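PDB 5AWO: isomaltodextranase from Arthrobacter globiformis, which hydrolyses alpha-1,6-glucosidic linkages in dextran-type polysaccharides, releasing isomaltose units one after another from the non-reducing ends. Local coordinates for residues W275-Q283 and N291-F299; L400-L409 and A461-K469. All coordinates share one frame; numbering follows the deposited sequence.

Contact 1: residues W275-Q283 and N291-F299; sequences WDRLSGMRQ and NWANPFCGF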
loop_
_atom_site.group_PDB
_atom_site.type_symbol
_atom_site.label_atom_id
_atom_site.label_comp_id
_atom_site.label_asym_id
_atom_site.label_seq_id
_atom_site.Cartn_x
_atom_site.Cartn_y
_atom_site.Cartn_z
ATOM N N TRP A 275 19.722 4.944 -9.519
ATOM C CA TRP A 275 19.200 3.834 -10.310
ATOM C C TRP A 275 19.483 2.463 -9.708
ATOM O O TRP A 275 18.600 1.604 -9.743
ATOM C CB TRP A 275 19.740 3.920 -11.747
ATOM C CG TRP A 275 19.038 2.930 -12.632
ATOM C CD1 TRP A 275 19.455 1.705 -13.000
ATOM C CD2 TRP A 275 17.741 3.095 -13.200
ATOM N NE1 TRP A 275 18.502 1.077 -13.769
ATOM C CE2 TRP A 275 17.441 1.929 -13.920
ATOM C CE3 TRP A 275 16.811 4.139 -13.181
ATOM C CZ2 TRP A 275 16.226 1.758 -14.588
ATOM C CZ3 TRP A 275 15.621 3.980 -13.851
ATOM C CH2 TRP A 275 15.350 2.803 -14.564
ATOM N N ASP A 276 20.655 2.237 -9.135
ATOM C CA ASP A 276 20.936 0.921 -8.613
ATOM C C ASP A 276 19.970 0.530 -7.481
ATOM O O ASP A 276 19.549 -0.598 -7.402
ATOM C CB ASP A 276 22.404 0.759 -8.187
ATOM C CG ASP A 276 22.780 -0.699 -7.934
ATOM O OD1 ASP A 276 22.536 -1.557 -8.799
ATOM O OD2 ASP A 276 23.242 -1.005 -6.819
ATOM N N ARG A 277 19.556 1.496 -6.660
ATOM C CA ARG A 277 18.583 1.204 -5.616
ATOM C C ARG A 277 17.152 1.109 -6.172
ATOM O O ARG A 277 16.349 0.328 -5.640
ATOM C CB ARG A 277 18.659 2.228 -4.503
ATOM C CG ARG A 277 19.892 1.990 -3.628
ATOM C CD ARG A 277 19.523 1.055 -2.469
ATOM N NE ARG A 277 20.692 0.426 -1.956
ATOM C CZ ARG A 277 20.736 -0.344 -0.902
ATOM N NH1 ARG A 277 19.677 -0.500 -0.124
ATOM N NH2 ARG A 277 21.873 -0.922 -0.589
ATOM N N LEU A 278 16.853 1.828 -7.243
ATOM C CA LEU A 278 15.529 1.755 -7.844
ATOM C C LEU A 278 15.284 0.477 -8.637
ATOM O O LEU A 278 14.144 -0.018 -8.672
ATOM C CB LEU A 278 15.289 2.973 -8.737
ATOM C CG LEU A 278 13.821 3.238 -9.134
ATOM C CD1 LEU A 278 13.065 3.901 -7.994
ATOM C CD2 LEU A 278 13.734 4.074 -10.405
ATOM N N SER A 279 16.322 -0.034 -9.294
ATOM C CA SER A 279 16.178 -1.079 -10.304
ATOM C C SER A 279 17.244 -2.163 -10.280
ATOM O O SER A 279 17.110 -3.155 -10.984
ATOM C CB SER A 279 16.150 -0.373 -11.669
ATOM O OG SER A 279 15.781 -1.234 -12.736
ATOM N N GLY A 280 18.285 -1.972 -9.477
ATOM C CA GLY A 280 19.440 -2.883 -9.458
ATOM C C GLY A 280 19.525 -3.746 -8.221
ATOM O O GLY A 280 18.512 -4.235 -7.702
ATOM N N MET A 281 20.767 -3.986 -7.799
ATOM C CA MET A 281 21.151 -4.814 -6.638
ATOM C C MET A 281 21.044 -6.294 -6.906
ATOM O O MET A 281 22.063 -7.001 -6.966
ATOM C CB MET A 281 20.381 -4.446 -5.368
ATOM C CG MET A 281 20.632 -3.028 -4.908
ATOM S SD MET A 281 19.492 -2.484 -3.621
ATOM C CE MET A 281 17.990 -2.384 -4.566
ATOM N N ARG A 282 19.825 -6.782 -7.016
ATOM C CA ARG A 282 19.526 -8.177 -7.364
ATOM C C ARG A 282 18.072 -8.181 -7.798
ATOM O O ARG A 282 17.283 -7.349 -7.327
ATOM C CB ARG A 282 19.707 -9.146 -6.194
ATOM C CG ARG A 282 18.917 -8.799 -4.935
ATOM C CD ARG A 282 18.906 -9.876 -3.857
ATOM N NE ARG A 282 18.275 -9.374 -2.623
ATOM C CZ ARG A 282 17.013 -9.559 -2.233
ATOM N NH1 ARG A 282 16.140 -10.285 -2.912
ATOM N NH2 ARG A 282 16.618 -8.940 -1.127
ATOM N N GLN A 283 17.708 -9.115 -8.656
ATOM C CA GLN A 283 16.361 -9.240 -9.137
ATOM C C GLN A 283 15.631 -10.413 -8.519
ATOM O O GLN A 283 14.401 -10.496 -8.623
ATOM C CB GLN A 283 16.370 -9.376 -10.659
ATOM C CG GLN A 283 17.245 -8.374 -11.391
ATOM C CD GLN A 283 16.836 -6.934 -11.144
ATOM O OE1 GLN A 283 15.661 -6.595 -11.209
ATOM N NE2 GLN A 283 17.796 -6.092 -10.876
ATOM N N ASN A 291 11.925 -9.248 0.529
ATOM C CA ASN A 291 11.869 -10.386 -0.397
ATOM C C ASN A 291 12.543 -9.991 -1.716
ATOM O O ASN A 291 13.305 -10.771 -2.291
ATOM C CB ASN A 291 10.444 -10.859 -0.619
ATOM C CG ASN A 291 9.793 -11.284 0.657
ATOM O OD1 ASN A 291 10.120 -12.371 1.204
ATOM N ND2 ASN A 291 8.931 -10.450 1.174
ATOM N N TRP A 292 12.180 -8.811 -2.201
ATOM C CA TRP A 292 12.845 -8.220 -3.366
ATOM C C TRP A 292 13.611 -6.966 -2.961
ATOM O O TRP A 292 13.172 -6.200 -2.082
ATOM C CB TRP A 292 11.825 -7.883 -4.455
ATOM C CG TRP A 292 11.228 -9.075 -5.133
ATOM C CD1 TRP A 292 11.771 -9.780 -6.170
ATOM C CD2 TRP A 292 9.973 -9.699 -4.842
ATOM N NE1 TRP A 292 10.934 -10.798 -6.546
ATOM C CE2 TRP A 292 9.832 -10.785 -5.737
ATOM C CE3 TRP A 292 8.962 -9.470 -3.904
ATOM C CZ2 TRP A 292 8.709 -11.610 -5.724
ATOM C CZ3 TRP A 292 7.856 -10.309 -3.884
ATOM C CH2 TRP A 292 7.738 -11.366 -4.772
ATOM N N ALA A 293 14.767 -6.722 -3.593
ATOM C CA ALA A 293 15.611 -5.602 -3.207
ATOM C C ALA A 293 15.190 -4.278 -3.820
ATOM O O ALA A 293 15.152 -3.269 -3.141
ATOM C CB ALA A 293 17.072 -5.875 -3.544
ATOM N N ASN A 294 14.898 -4.277 -5.121
ATOM C CA ASN A 294 14.548 -3.036 -5.813
ATOM C C ASN A 294 13.039 -2.946 -5.971
ATOM O O ASN A 294 12.337 -3.980 -6.017
ATOM C CB ASN A 294 15.287 -2.903 -7.163
ATOM C CG ASN A 294 14.883 -3.952 -8.171
ATOM O OD1 ASN A 294 15.622 -4.945 -8.414
ATOM N ND2 ASN A 294 13.739 -3.800 -8.740
ATOM N N PRO A 295 12.497 -1.715 -6.012
ATOM C CA PRO A 295 11.033 -1.561 -6.045
ATOM C C PRO A 295 10.380 -1.937 -7.366
ATOM O O PRO A 295 9.205 -2.310 -7.363
ATOM C CB PRO A 295 10.822 -0.096 -5.662
ATOM C CG PRO A 295 12.125 0.580 -6.062
ATOM C CD PRO A 295 13.176 -0.439 -5.713
ATOM N N PHE A 296 11.104 -1.917 -8.495
ATOM C CA PHE A 296 10.489 -2.465 -9.687
ATOM C C PHE A 296 10.053 -3.895 -9.413
ATOM O O PHE A 296 8.910 -4.275 -9.713
ATOM C CB PHE A 296 11.412 -2.424 -10.898
ATOM C CG PHE A 296 11.373 -1.135 -11.666
ATOM C CD1 PHE A 296 10.303 -0.869 -12.522
ATOM C CD2 PHE A 296 12.391 -0.208 -11.588
ATOM C CE1 PHE A 296 10.257 0.309 -13.247
ATOM C CE2 PHE A 296 12.355 0.955 -12.316
ATOM C CZ PHE A 296 11.279 1.222 -13.162
ATOM N N CYS A 297 10.939 -4.702 -8.839
ATOM C CA CYS A 297 10.625 -6.101 -8.574
ATOM C C CYS A 297 9.689 -6.236 -7.375
ATOM O O CYS A 297 8.795 -7.094 -7.388
ATOM C CB CYS A 297 11.878 -6.908 -8.300
ATOM S SG CYS A 297 12.926 -7.131 -9.769
ATOM N N GLY A 298 9.884 -5.445 -6.324
ATOM C CA GLY A 298 9.028 -5.571 -5.161
ATOM C C GLY A 298 7.583 -5.158 -5.402
ATOM O O GLY A 298 6.640 -5.817 -4.921
ATOM N N PHE A 299 7.361 -4.048 -6.097
ATOM C CA PHE A 299 6.008 -3.647 -6.435
ATOM C C PHE A 299 5.385 -4.736 -7.300
ATOM O O PHE A 299 4.220 -5.123 -7.087
ATOM C CB PHE A 299 5.987 -2.339 -7.227
ATOM C CG PHE A 299 6.166 -1.071 -6.406
ATOM C CD1 PHE A 299 5.455 -0.834 -5.232
ATOM C CD2 PHE A 299 7.007 -0.063 -6.874
ATOM C CE1 PHE A 299 5.580 0.367 -4.547
ATOM C CE2 PHE A 299 7.140 1.126 -6.190
ATOM C CZ PHE A 299 6.421 1.343 -5.026
HETATM O O HOH W 1 15.156 -8.494 -5.832
#
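In the link between barrel strands 263-265 and 312-314, a loop returns the chain so that Leu-278 of helix 275-279 packs on Pro-295 and Phe-296 of helix 295-299. The two helices point nearly the same way, their axes 16° apart. Leu-278 CD1 lies 4.0 Å from Pro-295 CG, and its other branch, CD2, lies 3.9 Å from Phe-296 CE2. Asn-294 sits at the N-cap of the second helix.

The loop after the first helix is held by Arg-282. Its chain is extended from CG to NE and passes Ala-293, with CG 3.7 Å from Ala-293 CB. At the far end NH1 donates to Asn-291 O (2.9 Å, 167°). The acceptor lies in the guanidinium plane, but NH1 stands above the carbonyl plane. NH2 bonds to Pro-290 O. A water bridges Arg-282 O and Ala-293 N. With an alanine here, the carbonyl of Asn-291 would probably lose this donor and the methyl of Ala-293 much of its cover. Met-281 CE touches the same methyl at 3.8 Å. Two helices joined by a long loop in this way make up a strand-to-strand connection of the (beta/alpha)8 barrel, the TIM-barrel fold of family GH27.

Contact 2: residues L400-L409 and A461-K469; sequences LPDGSWGVAL and AIFRVTPPK
Val-407, Trp-405 and Arg-464 have the largest areas buried where strand 405-409 pairs with strand 461-466. The strands are antiparallel. Trp-405 with Val-465, Val-407 with Phe-463 and Leu-409 with Ala-461 are hydrogen-bonded pairs, each joined by two backbone bonds.

Val-407 and Trp-405 lie on the same face of the sheet. Val-407 CG2, anti to its carbonyl carbon, reaches diagonally to Val-465 CG2 at 3.7 Å. Beyond this pair Val-407 touches Ile-422 of strand 418-423. Trp-405 CB lies 4.2 Å from Val-465 CB. Its indole turns an edge to Pro-467, with CD1 4.1 Å from Pro-467 CD. Phe-480 meets the same indole edge-to-face. Further along this face Leu-409 CD1 meets Phe-463 CE2 at 3.8 Å, the two side chains crossing at about a right angle.

Arg-464 is on the other face, toward helix 362-370. Bends at chi2 and chi3 (75° and 72°) turn its chain across to the neighbouring strand, toward Ser-404. NH1 donates to Ser-404 OG at 2.9 Å, and this oxygen lies in the guanidinium plane. Ser-404 OG in turn donates to the syn lone pair of Asp-402 OD1 at 2.7 Å. OD1 also accepts from Ser-404 N, an Asx turn. A water links Asp-402 OD2 to Arg-464 NH1. NH2 forms a salt bridge with Asp-370, so the guanidinium joins the sheet to the helix. At the turn, Lys-469 NZ donates to Asp-402 O at 2.7 Å, from above the carbonyl plane, and also bonds to Thr-474. Leu-400 to Gly-403 form a type I turn between strands 395-399 and 405-410. Antiparallel strands with the face of Val-407 and Phe-463 turned to a second layer, here strand 418-423, are typical of the C-terminal beta-sandwich domain of the alpha-galactosidase family.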
loop_
_atom_site.group_PDB
_atom_site.type_symbol
_atom_site.label_atom_id
_atom_site.label_comp_id
_atom_site.label_asym_id
_atom_site.label_seq_id
_atom_site.Cartn_x
_atom_site.Cartn_y
_atom_site.Cartn_z
ATOM N N LEU A 400 -9.188 3.872 -12.374
ATOM C CA LEU A 400 -9.741 4.778 -11.416
ATOM C C LEU A 400 -11.242 4.499 -11.224
ATOM O O LEU A 400 -11.871 3.912 -12.109
ATOM C CB LEU A 400 -9.532 6.232 -11.858
ATOM C CG LEU A 400 -8.112 6.844 -11.915
ATOM C CD1 LEU A 400 -7.410 6.599 -10.597
ATOM C CD2 LEU A 400 -7.278 6.321 -13.054
ATOM N N PRO A 401 -11.785 4.985 -10.108
ATOM C CA PRO A 401 -13.221 4.764 -9.845
ATOM C C PRO A 401 -14.139 5.251 -10.958
ATOM O O PRO A 401 -15.158 4.594 -11.218
ATOM C CB PRO A 401 -13.436 5.496 -8.535
ATOM C CG PRO A 401 -12.109 5.398 -7.828
ATOM C CD PRO A 401 -11.121 5.611 -8.952
ATOM N N ASP A 402 -13.785 6.338 -11.643
ATOM C CA ASP A 402 -14.618 6.826 -12.761
ATOM C C ASP A 402 -14.474 6.039 -14.066
ATOM O O ASP A 402 -15.068 6.413 -15.102
ATOM C CB ASP A 402 -14.420 8.335 -12.980
ATOM C CG ASP A 402 -13.071 8.693 -13.593
ATOM O OD1 ASP A 402 -12.299 7.783 -13.946
ATOM O OD2 ASP A 402 -12.816 9.899 -13.732
ATOM N N GLY A 403 -13.680 4.965 -14.058
ATOM C CA GLY A 403 -13.494 4.122 -15.199
ATOM C C GLY A 403 -12.296 4.459 -16.097
ATOM O O GLY A 403 -11.946 3.676 -16.973
ATOM N N SER A 404 -11.699 5.631 -15.885
ATOM C CA SER A 404 -10.467 5.981 -16.602
ATOM C C SER A 404 -9.304 5.169 -16.040
ATOM O O SER A 404 -9.462 4.481 -15.046
ATOM C CB SER A 404 -10.174 7.469 -16.517
ATOM O OG SER A 404 -9.949 7.924 -15.203
ATOM N N TRP A 405 -8.150 5.283 -16.689
ATOM C CA TRP A 405 -6.980 4.495 -16.327
ATOM C C TRP A 405 -5.724 5.345 -16.259
ATOM O O TRP A 405 -5.580 6.350 -16.963
ATOM C CB TRP A 405 -6.732 3.441 -17.388
ATOM C CG TRP A 405 -7.820 2.382 -17.501
ATOM C CD1 TRP A 405 -9.110 2.545 -17.973
ATOM C CD2 TRP A 405 -7.697 1.004 -17.135
ATOM N NE1 TRP A 405 -9.771 1.342 -17.905
ATOM C CE2 TRP A 405 -8.936 0.388 -17.389
ATOM C CE3 TRP A 405 -6.662 0.225 -16.585
ATOM C CZ2 TRP A 405 -9.162 -0.965 -17.142
ATOM C CZ3 TRP A 405 -6.897 -1.134 -16.348
ATOM C CH2 TRP A 405 -8.134 -1.705 -16.623
ATOM N N GLY A 406 -4.805 4.883 -15.426
ATOM C CA GLY A 406 -3.410 5.294 -15.494
ATOM C C GLY A 406 -2.610 4.160 -16.123
ATOM O O GLY A 406 -2.726 3.007 -15.693
ATOM N N VAL A 407 -1.806 4.472 -17.147
ATOM C CA VAL A 407 -0.975 3.488 -17.823
ATOM C C VAL A 407 0.468 4.001 -17.813
ATOM O O VAL A 407 0.718 5.138 -18.231
ATOM C CB VAL A 407 -1.454 3.255 -19.285
ATOM C CG1 VAL A 407 -0.527 2.316 -20.035
ATOM C CG2 VAL A 407 -2.908 2.774 -19.299
ATOM N N ALA A 408 1.408 3.171 -17.346
ATOM C CA ALA A 408 2.835 3.575 -17.256
ATOM C C ALA A 408 3.729 2.550 -17.918
ATOM O O ALA A 408 3.548 1.346 -17.769
ATOM C CB ALA A 408 3.219 3.785 -15.809
ATOM N N LEU A 409 4.683 3.058 -18.713
ATOM C CA LEU A 409 5.570 2.243 -19.513
ATOM C C LEU A 409 7.014 2.611 -19.125
ATOM O O LEU A 409 7.318 3.799 -18.982
ATOM C CB LEU A 409 5.354 2.512 -20.987
ATOM C CG LEU A 409 3.929 2.385 -21.513
ATOM C CD1 LEU A 409 3.827 2.885 -22.941
ATOM C CD2 LEU A 409 3.400 0.976 -21.422
ATOM N N ALA A 461 7.082 6.637 -19.567
ATOM C CA ALA A 461 5.977 7.472 -19.977
ATOM C C ALA A 461 4.756 7.082 -19.159
ATOM O O ALA A 461 4.611 5.915 -18.789
ATOM C CB ALA A 461 5.685 7.299 -21.441
ATOM N N ILE A 462 3.910 8.061 -18.853
ATOM C CA ILE A 462 2.691 7.793 -18.108
ATOM C C ILE A 462 1.543 8.562 -18.744
ATOM O O ILE A 462 1.681 9.728 -19.173
ATOM C CB ILE A 462 2.870 8.086 -16.591
ATOM C CG1 ILE A 462 1.786 7.462 -15.737
ATOM C CG2 ILE A 462 3.031 9.559 -16.309
ATOM C CD1 ILE A 462 2.079 7.458 -14.250
ATOM N N PHE A 463 0.401 7.872 -18.814
ATOM C CA PHE A 463 -0.754 8.332 -19.592
ATOM C C PHE A 463 -2.013 8.253 -18.745
ATOM O O PHE A 463 -2.185 7.329 -17.931
ATOM C CB PHE A 463 -0.963 7.452 -20.831
ATOM C CG PHE A 463 0.218 7.359 -21.744
ATOM C CD1 PHE A 463 0.397 8.277 -22.787
ATOM C CD2 PHE A 463 1.165 6.358 -21.563
ATOM C CE1 PHE A 463 1.487 8.196 -23.619
ATOM C CE2 PHE A 463 2.255 6.281 -22.392
ATOM C CZ PHE A 463 2.404 7.185 -23.429
ATOM N N ARG A 464 -2.911 9.222 -18.950
ATOM C CA ARG A 464 -4.316 9.052 -18.539
ATOM C C ARG A 464 -5.049 8.555 -19.764
ATOM O O ARG A 464 -4.997 9.207 -20.814
ATOM C CB ARG A 464 -4.910 10.372 -18.053
ATOM C CG ARG A 464 -6.415 10.321 -17.738
ATOM C CD ARG A 464 -6.763 9.612 -16.447
ATOM N NE ARG A 464 -6.379 10.399 -15.295
ATOM C CZ ARG A 464 -7.040 10.488 -14.138
ATOM N NH1 ARG A 464 -8.140 9.808 -13.915
ATOM N NH2 ARG A 464 -6.559 11.236 -13.180
ATOM N N VAL A 465 -5.734 7.415 -19.635
ATOM C CA VAL A 465 -6.539 6.840 -20.692
ATOM C C VAL A 465 -8.011 6.869 -20.273
ATOM O O VAL A 465 -8.387 6.415 -19.192
ATOM C CB VAL A 465 -6.099 5.404 -21.006
ATOM C CG1 VAL A 465 -6.955 4.814 -22.126
ATOM C CG2 VAL A 465 -4.607 5.367 -21.363
ATOM N N THR A 466 -8.824 7.499 -21.124
ATOM C CA THR A 466 -10.221 7.753 -20.796
ATOM C C THR A 466 -11.131 7.125 -21.864
ATOM O O THR A 466 -11.332 7.703 -22.946
ATOM C CB THR A 466 -10.497 9.265 -20.686
ATOM O OG1 THR A 466 -9.539 9.893 -19.810
ATOM C CG2 THR A 466 -11.892 9.543 -20.132
ATOM N N PRO A 467 -11.661 5.924 -21.579
ATOM C CA PRO A 467 -12.640 5.291 -22.463
ATOM C C PRO A 467 -13.864 6.182 -22.643
ATOM O O PRO A 467 -14.314 6.791 -21.680
ATOM C CB PRO A 467 -13.028 4.025 -21.690
ATOM C CG PRO A 467 -11.790 3.694 -20.913
ATOM C CD PRO A 467 -11.273 5.024 -20.480
ATOM N N PRO A 468 -14.379 6.257 -23.879
ATOM C CA PRO A 468 -15.716 6.838 -24.052
ATOM C C PRO A 468 -16.761 5.897 -23.459
ATOM O O PRO A 468 -16.534 4.685 -23.399
ATOM C CB PRO A 468 -15.858 6.950 -25.574
ATOM C CG PRO A 468 -14.985 5.901 -26.125
ATOM C CD PRO A 468 -13.868 5.662 -25.120
ATOM N N LYS A 469 -17.877 6.447 -22.997
ATOM C CA LYS A 469 -18.955 5.640 -22.419
ATOM C C LYS A 469 -20.238 5.776 -23.236
ATOM O O LYS A 469 -20.805 6.859 -23.313
ATOM C CB LYS A 469 -19.218 6.078 -20.982
ATOM C CG LYS A 469 -18.033 5.848 -20.054
ATOM C CD LYS A 469 -18.317 6.363 -18.670
ATOM C CE LYS A 469 -17.146 6.108 -17.736
ATOM N NZ LYS A 469 -17.527 6.363 -16.323
HETATM O O HOH W 2 -10.488 10.012 -12.189
#

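Contact 1 belongs to the catalytic barrel and contact 2 to the beta-sandwich domain that follows it in the chain. Their centres are 26 Å apart. Their nearest atoms are about 7 Å apart and do not touch. The bridge between them is made by Phe-410, the last residue of strand 405-410, by Arg-412 just after it, and by His-458 just before strand 460-466. The first meets Phe-296 edge-to-face, the second bonds to Ser-279 and Gln-283, and the ring of the third stacks on Trp-275. One end of the strand pair of contact 2 thus leads to the side of the barrel at contact 1. Both contacts lie away from Asp-201 and Asp-262, the probable nucleophile and proton donor.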